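Local coordinates for fatty acid-binding protein TM_1468 (Thermotoga maritima, PDB 1MGP), which binds long-chain fatty acids such as palmitate and may take part in lipid transport or fatty acid metabolism, at residues V268-L271 against L272-R276. Numbering follows the deposited sequence.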
loop_
_atom_site.group_PDB
_atom_site.type_symbol
_atom_site.label_atom_id
_atom_site.label_comp_id
_atom_site.label_asym_id
_atom_site.label_seq_id
_atom_site.Cartn_x
_atom_site.Cartn_y
_atom_site.Cartn_z
ATOM N N VAL A 268 -2.674 10.443 -11.794
ATOM C CA VAL A 268 -3.645 9.730 -10.974
ATOM C C VAL A 268 -4.970 10.489 -10.907
ATOM O O VAL A 268 -6.037 9.886 -10.766
ATOM C CB VAL A 268 -3.098 9.467 -9.541
ATOM C CG1 VAL A 268 -2.817 10.777 -8.821
ATOM C CG2 VAL A 268 -4.091 8.617 -8.756
ATOM N N VAL A 269 -4.907 11.812 -11.022
ATOM C CA VAL A 269 -6.125 12.609 -11.004
ATOM C C VAL A 269 -6.959 12.198 -12.218
ATOM O O VAL A 269 -8.178 12.034 -12.122
ATOM C CB VAL A 269 -5.810 14.119 -11.076
ATOM C CG1 VAL A 269 -7.100 14.919 -11.246
ATOM C CG2 VAL A 269 -5.093 14.556 -9.806
ATOM N N GLU A 270 -6.289 12.013 -13.354
ATOM C CA GLU A 270 -6.960 11.613 -14.588
ATOM C C GLU A 270 -7.578 10.227 -14.423
ATOM O O GLU A 270 -8.686 9.965 -14.903
ATOM C CB GLU A 270 -5.962 11.609 -15.751
ATOM C CG GLU A 270 -6.574 11.332 -17.118
ATOM C CD GLU A 270 -7.687 12.308 -17.473
ATOM O OE1 GLU A 270 -7.556 13.508 -17.151
ATOM O OE2 GLU A 270 -8.688 11.877 -18.087
ATOM N N LEU A 271 -6.853 9.341 -13.740
ATOM C CA LEU A 271 -7.329 7.985 -13.493
ATOM C C LEU A 271 -8.627 7.998 -12.688
ATOM O O LEU A 271 -9.594 7.318 -13.041
ATOM C CB LEU A 271 -6.266 7.173 -12.733
ATOM C CG LEU A 271 -6.711 5.792 -12.229
ATOM C CD1 LEU A 271 -7.103 4.916 -13.418
ATOM C CD2 LEU A 271 -5.592 5.140 -11.420
ATOM N N LEU A 272 -8.649 8.768 -11.606
ATOM C CA LEU A 272 -9.836 8.838 -10.759
ATOM C C LEU A 272 -11.006 9.527 -11.455
ATOM O O LEU A 272 -12.163 9.189 -11.204
ATOM C CB LEU A 272 -9.517 9.546 -9.437
ATOM C CG LEU A 272 -8.473 8.888 -8.522
ATOM C CD1 LEU A 272 -8.445 9.613 -7.180
ATOM C CD2 LEU A 272 -8.806 7.420 -8.307
ATOM N N ASN A 273 -10.710 10.494 -12.320
ATOM C CA ASN A 273 -11.759 11.195 -13.052
ATOM C C ASN A 273 -12.410 10.227 -14.034
ATOM O O ASN A 273 -13.622 10.264 -14.246
ATOM C CB ASN A 273 -11.175 12.387 -13.815
ATOM C CG ASN A 273 -11.058 13.633 -12.953
ATOM O OD1 ASN A 273 -10.359 14.580 -13.306
ATOM N ND2 ASN A 273 -11.752 13.639 -11.823
ATOM N N THR A 274 -11.596 9.362 -14.628
ATOM C CA THR A 274 -12.087 8.377 -15.583
ATOM C C THR A 274 -12.891 7.302 -14.855
ATOM O O THR A 274 -13.926 6.850 -15.346
ATOM C CB THR A 274 -10.920 7.708 -16.340
ATOM O OG1 THR A 274 -10.179 8.707 -17.049
ATOM C CG2 THR A 274 -11.441 6.672 -17.328
ATOM N N LEU A 275 -12.411 6.905 -13.679
ATOM C CA LEU A 275 -13.082 5.886 -12.878
ATOM C C LEU A 275 -14.477 6.331 -12.433
ATOM O O LEU A 275 -15.420 5.542 -12.453
ATOM C CB LEU A 275 -12.241 5.540 -11.639
ATOM C CG LEU A 275 -12.835 4.464 -10.722
ATOM C CD1 LEU A 275 -12.777 3.111 -11.429
ATOM C CD2 LEU A 275 -12.067 4.408 -9.396
ATOM N N ARG A 276 -14.610 7.591 -12.029
ATOM C CA ARG A 276 -15.901 8.108 -11.570
ATOM C C ARG A 276 -17.008 8.025 -12.613
ATOM O O ARG A 276 -18.188 8.033 -12.270
ATOM C CB ARG A 276 -15.776 9.568 -11.117
ATOM C CG ARG A 276 -15.032 9.770 -9.812
ATOM C CD ARG A 276 -15.137 11.217 -9.345
ATOM N NE ARG A 276 -14.621 12.146 -10.347
ATOM C CZ ARG A 276 -14.638 13.469 -10.220
ATOM N NH1 ARG A 276 -15.145 14.030 -9.129
ATOM N NH2 ARG A 276 -14.149 14.235 -11.186
#
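Glu-270 and Thr-274 meet one turn apart on helix 265-275, the helix of the beta-alpha-beta unit that links strands 254-261 and 280-288 in this DegV-family protein. Four successive i to i+4 backbone bonds carry the helix through here, running from Leu-272 N, Asn-273 N, Thr-274 N and Leu-275 N to the carbonyls of Val-268, Val-269, Glu-270 and Leu-271; the first is the straightest, with an N-H...O angle of 164°.

One side-chain bond adds a second donor to a single rung, at Glu-270 O. Thr-274 OG1 donates to Glu-270 O at 2.9 Å, and since Thr-274 N binds the same oxygen at 3.0 Å from the opposite face of the carbonyl plane, two donors grip it. With OG1 beside its own backbone N (chi1 -60°), the hydroxyl is turned back toward the preceding turn. A valine here would probably leave Glu-270 O held by the amide N alone, with the second donor on the other face of its carbonyl plane lost.

Apolar contact is lighter. Val-268 CG2 lies 4.4 Å from Leu-272 CG, and Leu-272 CG is also 3.5 Å from Val-268 O. Leu-272 reaches Val-257 and Ile-286, whereas Leu-271 and Leu-275 pack on Phe-304 of strand 302-308, so the buried side of the helix lies on the sheet; Leu-271 and Thr-274 also touch Ile-238 of helix 234-246.

At the partly exposed flank, Val-269 and Asn-273 run alongside each other in the same direction, Val-269 CG1 3.9 Å from Asn-273 OD1. The bend of Glu-270 at chi2 (56°) brings OE2 to 3.7 Å from Thr-274 OG1.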